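PDB 2OQH: putative isomerase from Streptomyces coelicolor A3, which is a putative isomerase of the enolase superfamily that may dehydrate D-glucarate to 5-dehydro-4-deoxy-D-glucarate. Local coordinates for residues T6-W11 and R62-L67; V35-T40 and E45-T50; V167-T172 and V179-A184; A184-L189 and E215-E220; P257-N262 and F290-N295. One frame throughout, in Å; residues are numbered along the deposited sequence.

Interaction 1 (T6-W11 and R62-L67); sequences TDVDVW and RMAPDL
No flat group takes part where V8 meets A64 and L67: neither ring, amide, carboxylate nor guanidinium offers a face or an edge, and the contact is made by aliphatic carbons alone. V8 CB lies 3.9 Å from A64 CB, and the two methyls of the valine divide the rest between them. CG1, held anti to the backbone N (chi1 -179°), reaches the same A64 CB at 4.1 Å, whereas CG2 turns to L67 and comes within 4.1 Å of its CD1. The valine and leucine side chains meet at about a right angle. The site lies in the N-terminal domain of the enolase superfamily, where strand 5-15 is an outermost strand of a three-stranded antiparallel sheet and 62-67 follows on from helix 54-63. There L67 N bonds to A64 O at 2.9 Å, which brings the two apolar residues round to the same strand. Just upstream, T6 and D7 both face R39 of the middle strand in a classic beta bulge. V8 also touches V36 on that middle strand, and L67 packs against V100 of helix 85-112.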
# COMPACT_ATOMS: atom_id res chain seq x y z
N THR A 6 7.95 -24.88 -12.46
CA THR A 6 9.18 -25.28 -13.12
C THR A 6 10.29 -24.26 -12.94
O THR A 6 11.47 -24.63 -12.81
CB THR A 6 8.96 -25.48 -14.64
OG1 THR A 6 8.29 -24.33 -15.18
CG2 THR A 6 8.13 -26.73 -14.90
N ASP A 7 9.92 -22.99 -12.90
CA ASP A 7 10.93 -21.94 -12.75
C ASP A 7 10.45 -20.73 -11.97
O ASP A 7 9.27 -20.38 -12.01
CB ASP A 7 11.39 -21.47 -14.14
CG ASP A 7 11.96 -22.59 -14.98
OD1 ASP A 7 13.11 -23.01 -14.74
OD2 ASP A 7 11.24 -23.06 -15.88
N VAL A 8 11.39 -20.09 -11.28
CA VAL A 8 11.15 -18.89 -10.50
C VAL A 8 12.28 -17.94 -10.87
O VAL A 8 13.43 -18.15 -10.46
CB VAL A 8 11.22 -19.15 -8.98
CG1 VAL A 8 10.92 -17.86 -8.22
CG2 VAL A 8 10.24 -20.24 -8.58
N ASP A 9 11.97 -16.92 -11.66
CA ASP A 9 12.98 -15.96 -12.09
C ASP A 9 12.76 -14.59 -11.48
O ASP A 9 11.62 -14.12 -11.37
CB ASP A 9 12.98 -15.87 -13.62
CG ASP A 9 13.42 -17.17 -14.26
OD1 ASP A 9 14.58 -17.57 -14.02
OD2 ASP A 9 12.61 -17.78 -14.98
N VAL A 10 13.85 -13.94 -11.10
CA VAL A 10 13.76 -12.64 -10.45
C VAL A 10 14.57 -11.55 -11.15
O VAL A 10 15.72 -11.77 -11.53
CB VAL A 10 14.25 -12.74 -8.99
CG1 VAL A 10 13.84 -11.50 -8.21
CG2 VAL A 10 13.70 -14.00 -8.34
N TRP A 11 13.94 -10.39 -11.33
CA TRP A 11 14.59 -9.25 -11.96
C TRP A 11 14.45 -8.06 -11.02
O TRP A 11 13.47 -7.97 -10.29
CB TRP A 11 13.90 -8.86 -13.27
CG TRP A 11 14.03 -9.83 -14.41
CD1 TRP A 11 14.99 -9.84 -15.39
CD2 TRP A 11 13.12 -10.90 -14.73
NE1 TRP A 11 14.72 -10.84 -16.30
CE2 TRP A 11 13.58 -11.51 -15.92
CE3 TRP A 11 11.95 -11.39 -14.13
CZ2 TRP A 11 12.92 -12.59 -16.51
CZ3 TRP A 11 11.29 -12.47 -14.73
CH2 TRP A 11 11.78 -13.06 -15.90
N ARG A 62 16.83 -17.14 -2.78
CA ARG A 62 17.18 -18.14 -1.76
C ARG A 62 15.97 -19.02 -1.44
O ARG A 62 16.12 -20.08 -0.84
CB ARG A 62 17.70 -17.46 -0.48
CG ARG A 62 19.15 -16.95 -0.59
CD ARG A 62 19.73 -16.50 0.75
NE ARG A 62 21.16 -16.18 0.66
CZ ARG A 62 21.93 -15.80 1.69
NH1 ARG A 62 21.40 -15.69 2.91
NH2 ARG A 62 23.22 -15.54 1.50
N MSE A 63 14.78 -18.59 -1.86
CA MSE A 63 13.55 -19.35 -1.61
C MSE A 63 13.13 -20.15 -2.85
O MSE A 63 12.40 -21.13 -2.75
CB MSE A 63 12.39 -18.43 -1.19
CG MSE A 63 12.56 -17.69 0.14
SE MSE A 63 10.89 -16.80 0.72
CE MSE A 63 10.65 -15.61 -0.79
N ALA A 64 13.60 -19.71 -4.01
CA ALA A 64 13.29 -20.33 -5.30
C ALA A 64 13.45 -21.84 -5.35
O ALA A 64 12.54 -22.56 -5.79
CB ALA A 64 14.13 -19.68 -6.39
N PRO A 65 14.61 -22.36 -4.93
CA PRO A 65 14.79 -23.82 -4.98
C PRO A 65 13.68 -24.58 -4.26
O PRO A 65 13.30 -25.67 -4.67
CB PRO A 65 16.15 -24.02 -4.32
CG PRO A 65 16.88 -22.75 -4.62
CD PRO A 65 15.81 -21.70 -4.40
N ASP A 66 13.16 -23.99 -3.19
CA ASP A 66 12.10 -24.64 -2.41
C ASP A 66 10.73 -24.67 -3.10
O ASP A 66 9.84 -25.42 -2.67
CB ASP A 66 11.96 -23.95 -1.04
CG ASP A 66 13.11 -24.26 -0.09
OD1 ASP A 66 13.45 -25.46 0.10
OD2 ASP A 66 13.69 -23.30 0.49
N LEU A 67 10.55 -23.88 -4.16
CA LEU A 67 9.27 -23.85 -4.88
C LEU A 67 9.21 -24.74 -6.11
O LEU A 67 8.12 -25.03 -6.62
CB LEU A 67 8.94 -22.42 -5.32
CG LEU A 67 8.55 -21.39 -4.25
CD1 LEU A 67 8.99 -20.01 -4.71
CD2 LEU A 67 7.05 -21.45 -4.03

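Interaction 2 (V35-T40 and E45-T50); sequences VVRVRT and EGWGET
V36 and G48 form one hydrogen-bonded antiparallel pair of this beta hairpin, V38 and G46 the other, so four backbone donors and four acceptors are satisfied across the strands. V36 N reaches G48 O at 2.8 Å and V38 N reaches G46 O at 2.7 Å, the former nearly straight at 168°; G48 N and G46 N return bonds to V36 O and V38 O. W47 N, which points outward from the pair, is taken by D106 OD2, and E45 O by K110 NZ, both of helix 85-112. With CG anti to the backbone N (chi1 176°), R37 runs alongside W47 in the same direction; its CB stands over the six-membered ring in a CH-pi contact, 3.8 Å from the centroid and 8° off the normal, while V35 CG1 meets the ring edge at CE3 (3.6 Å). With W47 cut back to an alanine, the aliphatic part of R37 would probably lose its support and a gap open beside V35. The R37 guanidinium finds its salt bridge at D9 OD2. R39 NH1 pairs with E45 OE1, modelled at 2.4 Å, so short that its exact geometry is doubtful. E49 is held by R33 and by the backbone N of L302 and A305. The charged ends thus probably find opposite charges both within the hairpin (R33 with E49) and on strand 5-15 (D9 with R37), consistent with a largely buried hairpin.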
# COMPACT_ATOMS: atom_id res chain seq x y z
N VAL A 35 10.81 -7.81 -9.59
CA VAL A 35 9.75 -8.52 -10.30
C VAL A 35 10.05 -10.01 -10.32
O VAL A 35 11.19 -10.43 -10.53
CB VAL A 35 9.62 -8.02 -11.76
CG1 VAL A 35 8.44 -8.70 -12.43
CG2 VAL A 35 9.45 -6.51 -11.78
N VAL A 36 9.01 -10.82 -10.12
CA VAL A 36 9.17 -12.27 -10.10
C VAL A 36 8.22 -12.95 -11.08
O VAL A 36 7.10 -12.48 -11.28
CB VAL A 36 8.88 -12.82 -8.68
CG1 VAL A 36 8.96 -14.34 -8.67
CG2 VAL A 36 9.85 -12.21 -7.68
N ARG A 37 8.69 -14.02 -11.71
CA ARG A 37 7.87 -14.79 -12.64
C ARG A 37 7.86 -16.25 -12.21
O ARG A 37 8.92 -16.86 -12.04
CB ARG A 37 8.38 -14.71 -14.08
CG ARG A 37 7.58 -15.60 -15.06
CD ARG A 37 8.15 -15.60 -16.49
NE ARG A 37 9.50 -16.16 -16.52
CZ ARG A 37 10.38 -15.95 -17.49
NH1 ARG A 37 10.08 -15.19 -18.54
NH2 ARG A 37 11.59 -16.48 -17.40
N VAL A 38 6.67 -16.81 -12.05
CA VAL A 38 6.56 -18.21 -11.67
C VAL A 38 6.09 -18.99 -12.89
O VAL A 38 5.01 -18.75 -13.41
CB VAL A 38 5.58 -18.40 -10.50
CG1 VAL A 38 5.35 -19.88 -10.24
CG2 VAL A 38 6.13 -17.72 -9.25
N ARG A 39 6.93 -19.92 -13.35
CA ARG A 39 6.60 -20.74 -14.51
C ARG A 39 6.11 -22.14 -14.12
O ARG A 39 6.70 -22.79 -13.27
CB ARG A 39 7.82 -20.86 -15.42
CG ARG A 39 7.60 -21.72 -16.64
CD ARG A 39 8.93 -22.03 -17.32
NE ARG A 39 9.64 -20.82 -17.73
CZ ARG A 39 9.16 -19.92 -18.60
NH1 ARG A 39 7.96 -20.10 -19.14
NH2 ARG A 39 9.90 -18.88 -18.96
N THR A 40 5.03 -22.59 -14.75
CA THR A 40 4.48 -23.91 -14.45
C THR A 40 4.54 -24.87 -15.64
O THR A 40 4.45 -24.44 -16.79
CB THR A 40 3.00 -23.81 -14.00
OG1 THR A 40 2.19 -23.42 -15.12
CG2 THR A 40 2.85 -22.76 -12.89
N GLU A 45 2.13 -18.85 -16.63
CA GLU A 45 3.11 -18.02 -15.93
C GLU A 45 2.44 -16.99 -15.03
O GLU A 45 1.42 -16.42 -15.39
CB GLU A 45 4.00 -17.27 -16.93
CG GLU A 45 4.89 -18.17 -17.78
CD GLU A 45 5.80 -17.40 -18.72
OE1 GLU A 45 6.69 -18.04 -19.32
OE2 GLU A 45 5.64 -16.16 -18.88
N GLY A 46 3.02 -16.77 -13.85
CA GLY A 46 2.47 -15.78 -12.94
C GLY A 46 3.50 -14.70 -12.66
O GLY A 46 4.69 -14.99 -12.56
N TRP A 47 3.05 -13.45 -12.53
CA TRP A 47 3.95 -12.34 -12.26
C TRP A 47 3.65 -11.63 -10.96
O TRP A 47 2.49 -11.51 -10.56
CB TRP A 47 3.90 -11.32 -13.40
CG TRP A 47 4.42 -11.86 -14.69
CD1 TRP A 47 3.74 -12.60 -15.60
CD2 TRP A 47 5.76 -11.73 -15.20
NE1 TRP A 47 4.56 -12.95 -16.64
CE2 TRP A 47 5.81 -12.43 -16.42
CE3 TRP A 47 6.92 -11.09 -14.73
CZ2 TRP A 47 6.98 -12.51 -17.19
CZ3 TRP A 47 8.09 -11.17 -15.50
CH2 TRP A 47 8.10 -11.88 -16.71
N GLY A 48 4.71 -11.15 -10.32
CA GLY A 48 4.56 -10.44 -9.06
C GLY A 48 5.58 -9.32 -9.01
O GLY A 48 6.64 -9.41 -9.63
N GLU A 49 5.25 -8.26 -8.28
CA GLU A 49 6.14 -7.12 -8.15
C GLU A 49 6.14 -6.70 -6.69
O GLU A 49 5.09 -6.70 -6.04
CB GLU A 49 5.63 -5.95 -9.01
CG GLU A 49 6.41 -4.66 -8.85
CD GLU A 49 5.53 -3.43 -9.02
OE1 GLU A 49 4.64 -3.44 -9.90
OE2 GLU A 49 5.75 -2.44 -8.29
N THR A 50 7.31 -6.36 -6.17
CA THR A 50 7.39 -5.96 -4.77
C THR A 50 8.44 -4.85 -4.63
O THR A 50 9.08 -4.46 -5.60
CB THR A 50 7.73 -7.17 -3.87
OG1 THR A 50 7.48 -6.83 -2.50
CG2 THR A 50 9.18 -7.59 -4.03

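Interaction 3 (V167-T172 and V179-A184); sequences VKLKGT and VAILRA
L169 is wedged between I181 and L182, and every contact across this interface is apolar. One methyl does most of the work: L169 CD2 sits 3.6 Å from I181 CG2 and equally 3.6 Å from L182 CD2, bridging two consecutive residues of the helix. L169 CD1 adds a looser touch on I181 CG2 at 4.1 Å, and L169 CB comes within 3.9 Å of L182 CD2. L169 projects toward the helix, crossing I181 at about a right angle, and with CG anti to the backbone N (chi1 171°) its CD2 lies against both residues. Polar atoms make no bonds between the segments: the helix keeps its own, as R183 N to V179 O at 3.0 Å, and the strand bonds within the sheet, L169 with R195 among them. K168 points away from the helix, its NZ in a long, weak ion pair with D197. The sequence K168-L169-K170 matches the KxK pattern known from mandelate racemase relatives. Strand 166-170 and helix 175-188 open a beta-alpha-beta unit of the enolase-type barrel, completed by strand 193-197. L169 also touches I134 on strand 127-134, M151 of helix 147-162 meets both L169 and I181, and L214 of helix 204-214 packs on L182.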
# COMPACT_ATOMS: atom_id res chain seq x y z
N VAL A 167 -7.25 13.76 0.60
CA VAL A 167 -5.93 14.39 0.56
C VAL A 167 -5.16 14.01 1.81
O VAL A 167 -5.73 13.96 2.90
CB VAL A 167 -6.03 15.93 0.50
CG1 VAL A 167 -4.64 16.54 0.60
CG2 VAL A 167 -6.71 16.36 -0.80
N LYS A 168 -3.87 13.76 1.66
CA LYS A 168 -3.05 13.39 2.80
C LYS A 168 -1.77 14.21 2.86
O LYS A 168 -1.03 14.30 1.88
CB LYS A 168 -2.73 11.90 2.72
CG LYS A 168 -1.71 11.39 3.72
CD LYS A 168 -1.63 9.87 3.60
CE LYS A 168 -0.43 9.30 4.30
NZ LYS A 168 0.81 9.65 3.58
N LEU A 169 -1.53 14.83 4.01
CA LEU A 169 -0.33 15.64 4.20
C LEU A 169 0.78 14.86 4.90
O LEU A 169 0.55 14.21 5.92
CB LEU A 169 -0.65 16.89 5.04
CG LEU A 169 0.56 17.72 5.49
CD1 LEU A 169 1.23 18.38 4.28
CD2 LEU A 169 0.11 18.77 6.48
N LYS A 170 1.98 14.94 4.35
CA LYS A 170 3.12 14.26 4.96
C LYS A 170 3.61 15.19 6.07
O LYS A 170 4.18 16.24 5.81
CB LYS A 170 4.23 14.06 3.92
CG LYS A 170 5.47 13.35 4.45
CD LYS A 170 6.49 13.12 3.35
CE LYS A 170 7.68 12.30 3.84
NZ LYS A 170 8.45 13.00 4.92
N GLY A 171 3.36 14.79 7.31
CA GLY A 171 3.77 15.61 8.44
C GLY A 171 5.27 15.61 8.64
O GLY A 171 5.98 14.79 8.06
N THR A 172 5.74 16.53 9.47
CA THR A 172 7.17 16.65 9.76
C THR A 172 7.34 16.80 11.27
O THR A 172 6.37 16.77 12.02
CB THR A 172 7.75 17.92 9.13
OG1 THR A 172 7.19 19.06 9.78
CG2 THR A 172 7.43 17.98 7.64
N VAL A 179 0.12 21.55 11.61
CA VAL A 179 -1.21 21.99 12.02
C VAL A 179 -1.63 23.24 11.23
O VAL A 179 -2.78 23.34 10.78
CB VAL A 179 -1.25 22.30 13.53
CG1 VAL A 179 -2.64 22.75 13.95
CG2 VAL A 179 -0.83 21.06 14.32
N ALA A 180 -0.70 24.18 11.07
CA ALA A 180 -0.98 25.41 10.33
C ALA A 180 -1.40 25.08 8.90
O ALA A 180 -2.34 25.66 8.37
CB ALA A 180 0.26 26.31 10.33
N ILE A 181 -0.69 24.14 8.29
CA ILE A 181 -0.98 23.71 6.93
C ILE A 181 -2.36 23.08 6.83
O ILE A 181 -3.15 23.44 5.95
CB ILE A 181 0.07 22.69 6.44
CG1 ILE A 181 1.42 23.37 6.27
CG2 ILE A 181 -0.39 22.05 5.13
CD1 ILE A 181 2.53 22.43 5.94
N LEU A 182 -2.64 22.14 7.72
CA LEU A 182 -3.93 21.46 7.70
C LEU A 182 -5.11 22.42 7.85
O LEU A 182 -6.14 22.24 7.21
CB LEU A 182 -3.97 20.38 8.80
CG LEU A 182 -2.96 19.25 8.58
CD1 LEU A 182 -2.85 18.39 9.83
CD2 LEU A 182 -3.39 18.41 7.37
N ARG A 183 -4.95 23.44 8.68
CA ARG A 183 -6.02 24.42 8.88
C ARG A 183 -6.31 25.14 7.56
O ARG A 183 -7.46 25.32 7.19
CB ARG A 183 -5.62 25.45 9.95
CG ARG A 183 -5.70 24.93 11.36
CD ARG A 183 -5.04 25.88 12.35
NE ARG A 183 -5.24 25.44 13.72
CZ ARG A 183 -4.55 25.89 14.76
NH1 ARG A 183 -3.60 26.81 14.59
NH2 ARG A 183 -4.81 25.42 15.98
N ALA A 184 -5.24 25.53 6.87
CA ALA A 184 -5.35 26.22 5.59
C ALA A 184 -5.99 25.32 4.55
O ALA A 184 -6.92 25.73 3.84
CB ALA A 184 -3.97 26.66 5.12

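Interaction 4 (A184-L189 and E215-E220); sequences AVREAL and EELDLE
The carbonyl oxygen of L217 is gripped by two nitrogens of one arginine, R186: NE donates at 2.8 Å, and NH2 adds a weak bond at 3.0 Å. The pairing joins two pieces of the barrel domain, the C-terminal end of helix 175-188 and the loop that leads from helix 204-214 into strand 221-223. The NE bond lies in the carbonyl plane on a lone pair of the oxygen, although the N-H is bent at 139° and the oxygen sits 20° out of the guanidinium plane. The arginine reaches it by folding over at chi2 (58°) and chi3, so that its methylenes slide past L217 in the opposite direction, with R186 CG 4.0 Å from L217 CD2. At the other end of the group NH1 turns back to bond L189 O, just past the end of its own helix, at 3.2 Å; it also serves V192 O just before strand 193-197. A leucine in place of R186 would probably keep some packing on L217 but leave the carbonyls of L217, L189 and V192 without this shared donor group. Further along the loop, E220 forms salt bridges with R195 and R321. A water extends the network: it lies in the guanidinium plane at the edge, accepts from R186 NH2 at 2.9 Å and donates to D218 O at 3.0 Å.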
# COMPACT_ATOMS: atom_id res chain seq x y z
N ALA A 184 -5.24 25.53 6.87
CA ALA A 184 -5.35 26.22 5.59
C ALA A 184 -5.99 25.32 4.55
O ALA A 184 -6.92 25.73 3.84
CB ALA A 184 -3.97 26.66 5.12
N VAL A 185 -5.51 24.08 4.46
CA VAL A 185 -6.07 23.15 3.50
C VAL A 185 -7.55 22.91 3.75
O VAL A 185 -8.35 22.95 2.82
CB VAL A 185 -5.32 21.80 3.52
CG1 VAL A 185 -5.99 20.80 2.59
CG2 VAL A 185 -3.88 22.02 3.09
N ARG A 186 -7.91 22.68 5.01
CA ARG A 186 -9.31 22.44 5.37
C ARG A 186 -10.19 23.64 5.04
O ARG A 186 -11.31 23.49 4.55
CB ARG A 186 -9.45 22.11 6.86
CG ARG A 186 -10.89 22.08 7.36
CD ARG A 186 -11.72 21.06 6.59
NE ARG A 186 -11.48 19.70 7.03
CZ ARG A 186 -11.69 18.62 6.29
NH1 ARG A 186 -12.15 18.74 5.05
NH2 ARG A 186 -11.48 17.41 6.80
N GLU A 187 -9.70 24.84 5.33
CA GLU A 187 -10.47 26.05 5.05
C GLU A 187 -10.71 26.17 3.55
O GLU A 187 -11.78 26.61 3.12
CB GLU A 187 -9.75 27.30 5.57
CG GLU A 187 -10.68 28.49 5.83
CD GLU A 187 -9.92 29.73 6.29
OE1 GLU A 187 -9.34 30.42 5.42
OE2 GLU A 187 -9.91 30.01 7.51
N ALA A 188 -9.72 25.76 2.76
CA ALA A 188 -9.82 25.83 1.30
C ALA A 188 -10.58 24.66 0.66
O ALA A 188 -11.06 24.78 -0.46
CB ALA A 188 -8.43 25.92 0.69
N LEU A 189 -10.65 23.54 1.38
CA LEU A 189 -11.34 22.34 0.90
C LEU A 189 -12.22 21.80 2.03
O LEU A 189 -11.87 20.81 2.69
CB LEU A 189 -10.32 21.28 0.47
CG LEU A 189 -9.46 21.65 -0.74
CD1 LEU A 189 -8.34 20.64 -0.94
CD2 LEU A 189 -10.34 21.71 -1.96
N GLU A 215 -8.62 18.55 16.09
CA GLU A 215 -9.98 18.04 16.24
C GLU A 215 -11.02 18.90 15.53
O GLU A 215 -12.02 18.39 15.04
CB GLU A 215 -10.36 17.92 17.72
CG GLU A 215 -9.41 17.07 18.55
CD GLU A 215 -9.90 16.86 19.97
OE1 GLU A 215 -10.46 17.80 20.56
OE2 GLU A 215 -9.70 15.75 20.50
N GLU A 216 -10.81 20.21 15.49
CA GLU A 216 -11.78 21.09 14.84
C GLU A 216 -11.80 20.99 13.31
O GLU A 216 -12.66 21.59 12.66
CB GLU A 216 -11.54 22.55 15.26
CG GLU A 216 -10.17 23.08 14.87
CD GLU A 216 -9.98 24.54 15.24
OE1 GLU A 216 -8.92 25.10 14.89
OE2 GLU A 216 -10.88 25.13 15.89
N LEU A 217 -10.87 20.23 12.74
CA LEU A 217 -10.78 20.06 11.29
C LEU A 217 -11.47 18.78 10.80
O LEU A 217 -11.55 18.53 9.59
CB LEU A 217 -9.31 20.07 10.86
CG LEU A 217 -8.48 21.27 11.35
CD1 LEU A 217 -7.05 21.14 10.88
CD2 LEU A 217 -9.09 22.57 10.85
N ASP A 218 -11.95 17.97 11.73
CA ASP A 218 -12.62 16.70 11.42
C ASP A 218 -11.91 15.87 10.35
O ASP A 218 -12.47 15.56 9.30
CB ASP A 218 -14.07 16.97 11.01
CG ASP A 218 -14.87 15.69 10.85
OD1 ASP A 218 -14.68 14.74 11.66
OD2 ASP A 218 -15.69 15.62 9.91
N LEU A 219 -10.67 15.49 10.64
CA LEU A 219 -9.88 14.70 9.71
C LEU A 219 -10.39 13.26 9.66
O LEU A 219 -10.89 12.74 10.65
CB LEU A 219 -8.41 14.67 10.17
CG LEU A 219 -7.74 16.00 10.50
CD1 LEU A 219 -6.36 15.73 11.11
CD2 LEU A 219 -7.62 16.84 9.25
N GLU A 220 -10.25 12.62 8.50
CA GLU A 220 -10.67 11.24 8.38
C GLU A 220 -9.87 10.44 9.42
O GLU A 220 -10.41 9.59 10.11
CB GLU A 220 -10.41 10.71 6.97
CG GLU A 220 -10.75 9.24 6.82
CD GLU A 220 -10.73 8.79 5.37
OE1 GLU A 220 -10.07 9.48 4.55
OE2 GLU A 220 -11.36 7.76 5.06
O HOH W 1 -11.97 14.55 6.57

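Interaction 5 (P257-N262 and F290-N295); sequences PAMRLN and FGLGMN
M259 and F290 bring the two backbones to their nearest approach, yet their CA atoms remain 8.0 Å apart, so the gap is bridged by side chains. Each segment includes residues that close a helix in a Schellman motif, 290-295 those just after helix 277-289. In the first, L261 N to P257 O (3.0 Å) is a regular helix bond, and N262 N to M259 O (3.1 Å), with N262 at positive phi, belongs to the motif. In the second, G291 takes the positive-phi place (56°), a conformation that favours glycine, and L292 N reaches back to C287 O. Selenomethionine M259, bent at chi2 and chi3, lays its chain over one face of the F290 ring: CG stands 4.1 Å from the centroid and 14° off the normal, a CH-pi contact. SE follows at 4.3 Å from the same centroid but 36° off the normal, an oblique Met-aromatic contact in which selenium replaces sulfur. Beyond it the chain ends meet tip to tip, with M259 CE 3.6 Å from L292 CD1. The F255 ring also meets that of F290, steeply inclined to it, V264 touches M259, and I267 backs L292. No hydrogen bond crosses the interface. Packing one helix terminus on the turn that leads into a nearby strand belongs to the helix-to-strand side of a beta/alpha barrel, the end remote from where its active sites lie.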
# COMPACT_ATOMS: atom_id res chain seq x y z
N PRO A 257 -1.98 -7.56 20.98
CA PRO A 257 -1.52 -6.54 21.92
C PRO A 257 -2.13 -5.16 21.61
O PRO A 257 -2.57 -4.45 22.52
CB PRO A 257 -0.01 -6.56 21.73
CG PRO A 257 0.26 -7.99 21.37
CD PRO A 257 -0.84 -8.27 20.38
N ALA A 258 -2.17 -4.78 20.34
CA ALA A 258 -2.73 -3.48 19.95
C ALA A 258 -4.20 -3.37 20.35
O ALA A 258 -4.66 -2.30 20.75
CB ALA A 258 -2.58 -3.27 18.45
N MSE A 259 -4.94 -4.46 20.22
CA MSE A 259 -6.35 -4.43 20.58
C MSE A 259 -6.52 -4.34 22.09
O MSE A 259 -7.31 -3.54 22.58
CB MSE A 259 -7.07 -5.68 20.06
CG MSE A 259 -7.08 -5.81 18.55
SE MSE A 259 -8.03 -4.34 17.73
CE MSE A 259 -6.54 -3.15 17.37
N ARG A 260 -5.76 -5.14 22.84
CA ARG A 260 -5.90 -5.10 24.29
C ARG A 260 -5.49 -3.75 24.88
O ARG A 260 -6.00 -3.34 25.92
CB ARG A 260 -5.07 -6.20 24.95
CG ARG A 260 -5.67 -7.58 24.80
CD ARG A 260 -5.01 -8.56 25.75
NE ARG A 260 -5.43 -9.93 25.49
CZ ARG A 260 -6.66 -10.40 25.69
NH1 ARG A 260 -7.61 -9.62 26.18
NH2 ARG A 260 -6.94 -11.66 25.38
N LEU A 261 -4.58 -3.06 24.21
CA LEU A 261 -4.12 -1.75 24.68
C LEU A 261 -4.87 -0.59 24.02
O LEU A 261 -4.56 0.57 24.28
CB LEU A 261 -2.61 -1.60 24.44
CG LEU A 261 -1.71 -2.59 25.18
CD1 LEU A 261 -0.26 -2.31 24.85
CD2 LEU A 261 -1.93 -2.49 26.68
N ASN A 262 -5.85 -0.92 23.17
CA ASN A 262 -6.65 0.09 22.48
C ASN A 262 -5.79 1.15 21.81
O ASN A 262 -6.01 2.35 21.98
CB ASN A 262 -7.60 0.78 23.47
CG ASN A 262 -8.60 -0.19 24.06
OD1 ASN A 262 -9.43 -0.74 23.35
ND2 ASN A 262 -8.51 -0.40 25.36
N PHE A 290 -13.20 -6.49 15.08
CA PHE A 290 -12.90 -5.54 16.14
C PHE A 290 -13.37 -4.12 15.89
O PHE A 290 -12.95 -3.19 16.57
CB PHE A 290 -11.40 -5.55 16.41
CG PHE A 290 -10.97 -6.71 17.26
CD1 PHE A 290 -10.98 -6.61 18.65
CD2 PHE A 290 -10.59 -7.92 16.68
CE1 PHE A 290 -10.64 -7.71 19.46
CE2 PHE A 290 -10.25 -9.03 17.48
CZ PHE A 290 -10.27 -8.91 18.87
N GLY A 291 -14.27 -3.97 14.92
CA GLY A 291 -14.79 -2.65 14.61
C GLY A 291 -13.73 -1.63 14.27
O GLY A 291 -13.77 -0.49 14.74
N LEU A 292 -12.76 -2.03 13.45
CA LEU A 292 -11.70 -1.12 13.04
C LEU A 292 -11.91 -0.74 11.59
O LEU A 292 -12.43 -1.53 10.81
CB LEU A 292 -10.33 -1.80 13.15
CG LEU A 292 -9.86 -2.37 14.48
CD1 LEU A 292 -8.48 -2.96 14.29
CD2 LEU A 292 -9.86 -1.27 15.55
N GLY A 293 -11.52 0.48 11.23
CA GLY A 293 -11.61 0.87 9.85
C GLY A 293 -10.38 0.25 9.21
O GLY A 293 -9.49 -0.23 9.92
N MSE A 294 -10.32 0.22 7.88
CA MSE A 294 -9.17 -0.34 7.19
C MSE A 294 -8.99 0.37 5.85
O MSE A 294 -9.95 0.83 5.25
CB MSE A 294 -9.33 -1.84 6.92
CG MSE A 294 -8.14 -2.47 6.18
SE MSE A 294 -8.35 -4.34 5.67
CE MSE A 294 -6.49 -4.74 5.31
N ASN A 295 -7.74 0.45 5.41
CA ASN A 295 -7.43 1.08 4.13
C ASN A 295 -6.14 0.41 3.69
O ASN A 295 -5.60 -0.42 4.42
CB ASN A 295 -7.22 2.58 4.32
CG ASN A 295 -7.42 3.38 3.04
OD1 ASN A 295 -7.88 2.85 2.02
ND2 ASN A 295 -7.08 4.67 3.09

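The five contacts fall into two groups. Interactions 1 and 2, with centres 9 Å apart, share the antiparallel sheet of the N-terminal domain and touch directly: W11 CZ3 packs on W47 CZ3 at 3.5 Å. Interactions 3 and 4, also 9 Å apart, share A184 and helix 175-188, and L182 CB meets L217 CD1 at 3.8 Å. Interaction 5 lies in the same barrel, its centre about 25 Å from each of these, though its nearest atoms come within about 6 Å of interaction 4. Interaction 1 is about 44 Å, centre to centre, from interaction 3. In enolase relatives the active site lies between these two domains, at the strand C-terminal ends.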